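Local coordinates for protein endosialidase (Enterobacteria phage phi92, PDB 4HIZ) that hydrolyses polysialic acid at internal linkages, probably both alpha-2,8 and alpha-2,9, as a phage endosialidase, at residues K75-P80 / P514-S519; T283-C288 / G312-R317; S470-G475 / G489-L494. All blocks are in the same frame, centred on the assembly; numbering follows the deposited sequence.

Interaction 1 (K75-P80 / P514-S519). With CA (calcium ion), chain B.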
loop_
_atom_site.group_PDB
_atom_site.type_symbol
_atom_site.label_atom_id
_atom_site.label_comp_id
_atom_site.label_asym_id
_atom_site.label_seq_id
_atom_site.Cartn_x
_atom_site.Cartn_y
_atom_site.Cartn_z
ATOM N N LYS A 75 -16.270 1.266 2.108
ATOM C CA LYS A 75 -15.341 1.688 3.179
ATOM C C LYS A 75 -14.370 2.708 2.599
ATOM O O LYS A 75 -13.829 2.472 1.510
ATOM C CB LYS A 75 -14.560 0.459 3.700
ATOM C CG LYS A 75 -13.698 0.795 4.911
ATOM C CD LYS A 75 -13.145 -0.501 5.555
ATOM C CE LYS A 75 -12.413 -0.143 6.868
ATOM N NZ LYS A 75 -11.970 -1.432 7.549
ATOM N N ILE A 76 -14.160 3.844 3.262
ATOM C CA ILE A 76 -13.394 4.950 2.629
ATOM C C ILE A 76 -12.117 5.359 3.373
ATOM O O ILE A 76 -11.326 6.109 2.826
ATOM C CB ILE A 76 -14.271 6.205 2.365
ATOM C CG1 ILE A 76 -14.546 6.987 3.678
ATOM C CG2 ILE A 76 -15.594 5.778 1.661
ATOM C CD1 ILE A 76 -15.247 8.364 3.375
ATOM N N THR A 77 -11.941 4.925 4.634
ATOM C CA THR A 77 -10.625 5.019 5.256
ATOM C C THR A 77 -10.200 3.655 5.752
ATOM O O THR A 77 -11.051 2.792 6.054
ATOM C CB THR A 77 -10.516 6.026 6.467
ATOM O OG1 THR A 77 -11.303 5.574 7.588
ATOM C CG2 THR A 77 -11.016 7.382 6.051
ATOM N N ASP A 78 -8.889 3.479 5.824
ATOM C CA ASP A 78 -8.375 2.229 6.409
ATOM C C ASP A 78 -7.004 2.500 6.958
ATOM O O ASP A 78 -5.992 2.057 6.413
ATOM C CB ASP A 78 -8.389 1.109 5.365
ATOM C CG ASP A 78 -8.062 -0.255 5.957
ATOM O OD1 ASP A 78 -8.102 -0.423 7.213
ATOM O OD2 ASP A 78 -7.818 -1.169 5.135
ATOM N N THR A 79 -6.959 3.185 8.109
ATOM C CA THR A 79 -5.681 3.492 8.751
ATOM C C THR A 79 -5.799 3.118 10.226
ATOM O O THR A 79 -6.918 2.933 10.741
ATOM C CB THR A 79 -5.273 5.006 8.599
ATOM O OG1 THR A 79 -5.509 5.695 9.839
ATOM C CG2 THR A 79 -6.017 5.720 7.448
ATOM N N PRO A 80 -4.654 2.984 10.913
ATOM C CA PRO A 80 -4.740 2.484 12.304
ATOM C C PRO A 80 -5.041 3.593 13.299
ATOM O O PRO A 80 -5.183 3.317 14.495
ATOM C CB PRO A 80 -3.336 1.920 12.563
ATOM C CG PRO A 80 -2.446 2.779 11.688
ATOM C CD PRO A 80 -3.259 3.134 10.452
ATOM N N PRO A 514 -10.016 0.436 15.540
ATOM C CA PRO A 514 -10.897 -0.135 14.503
ATOM C C PRO A 514 -11.830 0.903 13.904
ATOM O O PRO A 514 -12.574 0.565 12.982
ATOM C CB PRO A 514 -11.736 -1.178 15.281
ATOM C CG PRO A 514 -11.750 -0.655 16.706
ATOM C CD PRO A 514 -10.361 -0.038 16.895
ATOM N N ALA A 515 -11.834 2.132 14.435
ATOM C CA ALA A 515 -12.715 3.162 13.872
ATOM C C ALA A 515 -12.229 3.666 12.511
ATOM O O ALA A 515 -11.083 4.097 12.384
ATOM C CB ALA A 515 -12.778 4.350 14.858
ATOM N N ASP A 516 -13.108 3.584 11.513
ATOM C CA ASP A 516 -12.836 4.059 10.144
ATOM C C ASP A 516 -14.143 4.555 9.523
ATOM O O ASP A 516 -15.212 4.397 10.114
ATOM C CB ASP A 516 -12.181 2.935 9.279
ATOM C CG ASP A 516 -10.688 2.859 9.507
ATOM O OD1 ASP A 516 -9.964 3.828 9.158
ATOM O OD2 ASP A 516 -10.228 1.847 10.083
ATOM N N LEU A 517 -14.064 5.145 8.330
ATOM C CA LEU A 517 -15.242 5.775 7.716
ATOM C C LEU A 517 -15.791 4.965 6.552
ATOM O O LEU A 517 -15.032 4.245 5.874
ATOM C CB LEU A 517 -14.888 7.195 7.204
ATOM C CG LEU A 517 -14.257 8.095 8.250
ATOM C CD1 LEU A 517 -13.929 9.445 7.595
ATOM C CD2 LEU A 517 -15.217 8.316 9.450
ATOM N N TYR A 518 -17.089 5.104 6.338
ATOM C CA TYR A 518 -17.839 4.445 5.272
ATOM C C TYR A 518 -18.707 5.477 4.572
ATOM O O TYR A 518 -19.067 6.504 5.165
ATOM C CB TYR A 518 -18.754 3.343 5.855
ATOM C CG TYR A 518 -17.942 2.226 6.508
ATOM C CD1 TYR A 518 -17.418 2.382 7.806
ATOM C CD2 TYR A 518 -17.674 1.052 5.802
ATOM C CE1 TYR A 518 -16.646 1.379 8.394
ATOM C CE2 TYR A 518 -16.917 0.015 6.397
ATOM C CZ TYR A 518 -16.386 0.202 7.657
ATOM O OH TYR A 518 -15.613 -0.779 8.255
ATOM N N SER A 519 -19.043 5.194 3.308
ATOM C CA SER A 519 -19.953 6.054 2.548
ATOM C C SER A 519 -21.091 5.219 1.969
ATOM O O SER A 519 -20.838 4.234 1.239
ATOM C CB SER A 519 -19.164 6.701 1.422
ATOM O OG SER A 519 -20.034 7.382 0.521
HETATM CA CA CA B . -8.862 2.902 12.133
HETATM O O HOH W 1 -11.423 -0.594 10.220
#
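Lys75 pairs with Tyr518 as an antiparallel, non-hydrogen-bonded pair, and its aliphatic chain crosses the tyrosine side chain at a slant, CG being 3.6 Å from CE2 of Tyr518. CG is anti to the backbone N (chi1 -174°) and the chain beyond is extended, which carries NZ past the phenol to a water that also binds OD2 of Asp516. A lysine suits this place, its methylenes packing against the tyrosine and its ammonium reaching the water. Ile76 donates its N-H to Leu517 O (2.8 Å), while its CG1 branch rests on CB of Leu517 and its CG2 on CB of Ser519. The hydroxyl of Thr77 works both ways. OG1 gives its proton to the anti lone pair of Asp516 OD1 (2.7 Å) and accepts from Leu517 N (2.9 Å). Asp78 turns away, its carboxylate going to Arg542 and Tyr536 of the second subunit. Thr79 N is the second donor to Asp516 OD1, at 3.2 Å on the syn side and 31° out of the carboxylate plane, and Asn83 adds a third. With OD1 held by these bonds, OD2 is turned to the calcium ion, which Thr79 O (2.4 Å) and Ala515 O also bind; the carbonyls of Phe81 and His513 complete the protein ligands. Such pairing of an early strand with strand 516-523, late in the propeller domain, is the closure characteristic of a beta propeller, with a calcium ion bound by both segments at the junction.

Interaction 2 (T283-C288 / G312-R317)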
loop_
_atom_site.group_PDB
_atom_site.type_symbol
_atom_site.label_atom_id
_atom_site.label_comp_id
_atom_site.label_asym_id
_atom_site.label_seq_id
_atom_site.Cartn_x
_atom_site.Cartn_y
_atom_site.Cartn_z
ATOM N N THR A 283 -19.515 28.415 32.950
ATOM C CA THR A 283 -20.558 27.984 33.866
ATOM C C THR A 283 -21.833 28.825 33.726
ATOM O O THR A 283 -22.858 28.512 34.335
ATOM C CB THR A 283 -20.071 27.974 35.323
ATOM O OG1 THR A 283 -19.514 29.250 35.629
ATOM C CG2 THR A 283 -18.991 26.893 35.492
ATOM N N ASN A 284 -21.765 29.871 32.897
ATOM C CA ASN A 284 -22.939 30.653 32.504
ATOM C C ASN A 284 -23.661 29.940 31.382
ATOM O O ASN A 284 -23.128 29.890 30.269
ATOM C CB ASN A 284 -22.472 32.008 32.001
ATOM C CG ASN A 284 -23.623 32.959 31.678
ATOM O OD1 ASN A 284 -24.740 32.533 31.411
ATOM N ND2 ASN A 284 -23.338 34.266 31.680
ATOM N N ALA A 285 -24.860 29.412 31.649
ATOM C CA ALA A 285 -25.607 28.632 30.657
ATOM C C ALA A 285 -25.882 29.411 29.358
ATOM O O ALA A 285 -26.098 28.816 28.298
ATOM C CB ALA A 285 -26.927 28.120 31.253
ATOM N N ASP A 286 -25.906 30.735 29.444
ATOM C CA ASP A 286 -26.193 31.540 28.278
ATOM C C ASP A 286 -24.964 31.839 27.430
ATOM O O ASP A 286 -25.094 32.378 26.315
ATOM C CB ASP A 286 -26.852 32.867 28.702
ATOM C CG ASP A 286 -28.277 32.690 29.177
ATOM O OD1 ASP A 286 -29.012 31.857 28.631
ATOM O OD2 ASP A 286 -28.696 33.453 30.073
ATOM N N LEU A 287 -23.777 31.533 27.946
ATOM C CA LEU A 287 -22.566 31.695 27.144
ATOM C C LEU A 287 -21.976 30.357 26.767
ATOM O O LEU A 287 -21.325 30.253 25.712
ATOM C CB LEU A 287 -21.506 32.458 27.929
ATOM C CG LEU A 287 -21.903 33.889 28.243
ATOM C CD1 LEU A 287 -20.802 34.558 29.073
ATOM C CD2 LEU A 287 -22.132 34.607 26.936
ATOM N N CYS A 288 -22.137 29.357 27.628
ATOM C CA CYS A 288 -21.445 28.056 27.438
ATOM C C CYS A 288 -21.676 27.470 26.034
ATOM O O CYS A 288 -22.811 27.407 25.544
ATOM C CB CYS A 288 -21.894 27.019 28.517
ATOM S SG CYS A 288 -20.911 25.487 28.502
ATOM N N GLY A 312 -24.521 21.573 26.376
ATOM C CA GLY A 312 -25.035 20.401 27.076
ATOM C C GLY A 312 -24.364 20.183 28.423
ATOM O O GLY A 312 -24.489 19.103 29.013
ATOM N N ASP A 313 -23.665 21.215 28.913
ATOM C CA ASP A 313 -22.845 21.123 30.126
ATOM C C ASP A 313 -23.535 21.753 31.330
ATOM O O ASP A 313 -23.408 21.261 32.460
ATOM C CB ASP A 313 -21.487 21.819 29.933
ATOM C CG ASP A 313 -20.488 20.962 29.146
ATOM O OD1 ASP A 313 -19.962 19.986 29.727
ATOM O OD2 ASP A 313 -20.203 21.259 27.954
ATOM N N ILE A 314 -24.253 22.845 31.082
ATOM C CA ILE A 314 -24.885 23.605 32.177
ATOM C C ILE A 314 -26.399 23.648 31.964
ATOM O O ILE A 314 -26.858 24.045 30.906
ATOM C CB ILE A 314 -24.397 25.074 32.177
ATOM C CG1 ILE A 314 -22.869 25.175 32.021
ATOM C CG2 ILE A 314 -24.904 25.816 33.428
ATOM C CD1 ILE A 314 -22.054 24.518 33.138
ATOM N N SER A 315 -27.195 23.224 32.940
ATOM C CA SER A 315 -28.633 23.419 32.813
ATOM C C SER A 315 -28.908 24.888 33.111
ATOM O O SER A 315 -28.325 25.433 34.025
ATOM C CB SER A 315 -29.423 22.571 33.807
ATOM O OG SER A 315 -29.372 21.219 33.432
ATOM N N PRO A 316 -29.810 25.520 32.359
ATOM C CA PRO A 316 -30.630 24.987 31.261
ATOM C C PRO A 316 -29.823 24.880 29.968
ATOM O O PRO A 316 -29.017 25.756 29.673
ATOM C CB PRO A 316 -31.747 26.033 31.129
ATOM C CG PRO A 316 -31.081 27.318 31.561
ATOM C CD PRO A 316 -30.138 26.922 32.678
ATOM N N ARG A 317 -30.034 23.799 29.220
ATOM C CA ARG A 317 -29.360 23.660 27.921
ATOM C C ARG A 317 -29.798 24.754 26.955
ATOM O O ARG A 317 -30.913 25.294 27.064
ATOM C CB ARG A 317 -29.691 22.309 27.285
ATOM C CG ARG A 317 -29.091 21.133 28.026
ATOM C CD ARG A 317 -29.011 19.903 27.151
ATOM N NE ARG A 317 -28.483 18.831 27.967
ATOM C CZ ARG A 317 -27.929 17.749 27.491
ATOM N NH1 ARG A 317 -27.833 17.599 26.174
ATOM N NH2 ARG A 317 -27.472 16.830 28.333
#
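Ile314 is the knuckle that pushes into a shallow hollow formed by Thr283, Ala285 and Cys288. Its branches divide the hollow among them: CG2 sits 3.5 Å from Thr283 O and 3.8 Å from CB of Ala285, CD1 lies over CA of Thr283, and CG1 faces SG of Cys288 at 4.0 Å. CG2 is anti to the backbone N (CG1 has chi1 -46°), and this spread of the beta-branched side chain lets one residue touch three neighbours. The fit also runs the other way. The small methyl of Ala285 enters the bend made by Ile314 and Pro316, where it meets CD of the proline ring at 3.7 Å and Pro316 O at 3.5 Å; the peptide bond before Pro316 is cis, consistent with the sharp bend. Cys288 closes the far end, its SG resting on CB of Asp313, whose carboxylate turns to Thr290. The curve of segment 283-288 contains an Asx turn, with Asp286 N bonded to OD1 of Asn284; Asn284 O also accepts from Leu287 N and Cys288 N, which probably helps hold the curve. This is a surface contact between loops at one end of a four-stranded propeller blade: the loop leading into strand 291-297 packs on the connection between strands 304-311 and 318-324.

Interaction 3 (S470-G475 / G489-L494)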
loop_
_atom_site.group_PDB
_atom_site.type_symbol
_atom_site.label_atom_id
_atom_site.label_comp_id
_atom_site.label_asym_id
_atom_site.label_seq_id
_atom_site.Cartn_x
_atom_site.Cartn_y
_atom_site.Cartn_z
ATOM N N SER A 470 -18.075 4.194 21.167
ATOM C CA SER A 470 -18.354 3.737 19.807
ATOM C C SER A 470 -18.171 4.851 18.799
ATOM O O SER A 470 -18.616 5.989 19.013
ATOM C CB SER A 470 -19.790 3.218 19.726
ATOM O OG SER A 470 -20.099 2.818 18.395
ATOM N N ALA A 471 -17.534 4.514 17.669
ATOM C CA ALA A 471 -17.390 5.471 16.561
ATOM C C ALA A 471 -18.520 5.344 15.538
ATOM O O ALA A 471 -18.530 6.062 14.524
ATOM C CB ALA A 471 -16.057 5.269 15.892
ATOM N N CYS A 472 -19.468 4.435 15.775
ATOM C CA CYS A 472 -20.480 4.154 14.754
ATOM C C CYS A 472 -21.398 5.339 14.586
ATOM O O CYS A 472 -21.866 5.888 15.560
ATOM C CB CYS A 472 -21.283 2.878 15.100
ATOM S SG CYS A 472 -20.252 1.397 15.051
ATOM N N GLY A 473 -21.628 5.747 13.348
ATOM C CA GLY A 473 -22.470 6.904 13.060
ATOM C C GLY A 473 -21.679 8.192 13.064
ATOM O O GLY A 473 -20.683 8.340 12.301
ATOM N N VAL A 474 -22.155 9.150 13.897
ATOM C CA VAL A 474 -21.560 10.480 14.029
ATOM C C VAL A 474 -21.151 11.027 12.639
ATOM O O VAL A 474 -20.017 11.462 12.426
ATOM C CB VAL A 474 -20.398 10.545 15.083
ATOM C CG1 VAL A 474 -20.990 10.396 16.532
ATOM C CG2 VAL A 474 -19.261 9.502 14.843
ATOM N N GLY A 475 -22.125 11.004 11.733
ATOM C CA GLY A 475 -21.858 11.168 10.299
ATOM C C GLY A 475 -22.363 12.481 9.709
ATOM O O GLY A 475 -22.657 13.457 10.411
ATOM N N GLY A 489 -19.266 6.696 10.537
ATOM C CA GLY A 489 -18.320 5.750 11.145
ATOM C C GLY A 489 -18.828 4.337 11.345
ATOM O O GLY A 489 -20.026 4.094 11.498
ATOM N N GLY A 490 -17.880 3.397 11.284
ATOM C CA GLY A 490 -18.128 2.022 11.733
ATOM C C GLY A 490 -16.834 1.415 12.240
ATOM O O GLY A 490 -15.755 1.952 11.943
ATOM N N GLU A 491 -16.922 0.319 13.010
ATOM C CA GLU A 491 -15.712 -0.339 13.504
ATOM C C GLU A 491 -15.555 -1.689 12.838
ATOM O O GLU A 491 -16.156 -1.942 11.772
ATOM C CB GLU A 491 -15.757 -0.474 15.052
ATOM C CG GLU A 491 -16.073 0.939 15.643
ATOM C CD GLU A 491 -16.049 0.971 17.176
ATOM O OE1 GLU A 491 -15.972 -0.105 17.834
ATOM O OE2 GLU A 491 -16.087 2.106 17.703
ATOM N N ASP A 492 -14.714 -2.526 13.450
ATOM C CA ASP A 492 -14.491 -3.920 12.994
ATOM C C ASP A 492 -14.197 -4.671 14.280
ATOM O O ASP A 492 -14.125 -4.040 15.350
ATOM C CB ASP A 492 -13.366 -4.022 11.910
ATOM C CG ASP A 492 -11.961 -3.632 12.421
ATOM O OD1 ASP A 492 -11.563 -4.026 13.525
ATOM O OD2 ASP A 492 -11.203 -2.935 11.702
ATOM N N PHE A 493 -14.060 -5.993 14.226
ATOM C CA PHE A 493 -13.912 -6.729 15.499
ATOM C C PHE A 493 -12.492 -6.776 16.059
ATOM O O PHE A 493 -12.270 -7.342 17.126
ATOM C CB PHE A 493 -14.479 -8.153 15.333
ATOM C CG PHE A 493 -15.995 -8.191 15.204
ATOM C CD1 PHE A 493 -16.816 -7.742 16.261
ATOM C CD2 PHE A 493 -16.593 -8.704 14.043
ATOM C CE1 PHE A 493 -18.206 -7.774 16.130
ATOM C CE2 PHE A 493 -17.958 -8.745 13.898
ATOM C CZ PHE A 493 -18.776 -8.283 14.950
ATOM N N LEU A 494 -11.524 -6.158 15.394
ATOM C CA LEU A 494 -10.133 -6.181 15.887
ATOM C C LEU A 494 -9.946 -5.186 17.025
ATOM O O LEU A 494 -10.118 -3.964 16.869
ATOM C CB LEU A 494 -9.143 -5.858 14.763
ATOM C CG LEU A 494 -9.284 -6.801 13.560
ATOM C CD1 LEU A 494 -8.359 -6.378 12.420
ATOM C CD2 LEU A 494 -8.992 -8.229 13.956
#
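Gly473 and Gly489 meet through backbone alone. Two hydrogen bonds join them, Gly473 N to Gly489 O (3.0 Å) and Gly489 N to Gly473 O (2.8 Å), the mark of an antiparallel hydrogen-bonded pair. Their geometry differs: Gly489 N lies in the carbonyl plane of Gly473, on a lone pair, whereas Gly473 N sits above the carbonyl plane of Gly489, 38° out of it. The lack of a side chain lets Ala471 O come within 3.4 Å of the CA of Gly489 in a C-H...O contact, and the crowding by this oxygen leaves no room for a side chain there. A second contact of this kind runs from Cys472 CA to Gly489 O. Gly473 suits its place for another reason: its backbone angles (phi 88°, psi -125°) are ones that glycine adopts readily. These residues lie where strands 473-480 and 483-490 meet at the open end of a beta hairpin, part of a four-stranded propeller blade. Past Cys472 and Gly490 the chains part, and a buried carboxylate bridges the gap. Glu491, its chain extended beyond CG, reaches back so that OE2 accepts from Ala471 N at 2.8 Å, on its anti side; OE1 takes the N-H of Gln464, so backbone donors serve both oxygens. Ser470 folds the opposite chain to suit, its OG accepting from Cys472 N in an ST turn while also bonding Arg415 O. Packing is looser round the sulfur of Cys472, SG standing 4.0 Å from Gly490 CA. The touching residues are all buried; beyond them residues 492-494 leave the first segment, and Leu494 is partly exposed.

Following the chain, residues 75-80 come first but find their partner, 514-519, only after more than 430 residues, so interaction 1 closes a loop that spans nearly the whole propeller. The other two contacts nest inside that loop, one after the other. Interaction 2 closes a short loop around the first two strands of one blade, and interaction 3 closes the hairpin 473-480/483-490 much later. Interactions 1 and 3 share a four-stranded sheet and touch, with Asp516 O 3.1 Å from Gly490 N in a probable hydrogen bond; both also meet the second subunit. Interaction 2 stands apart, its centre about 34 Å from that of interaction 1.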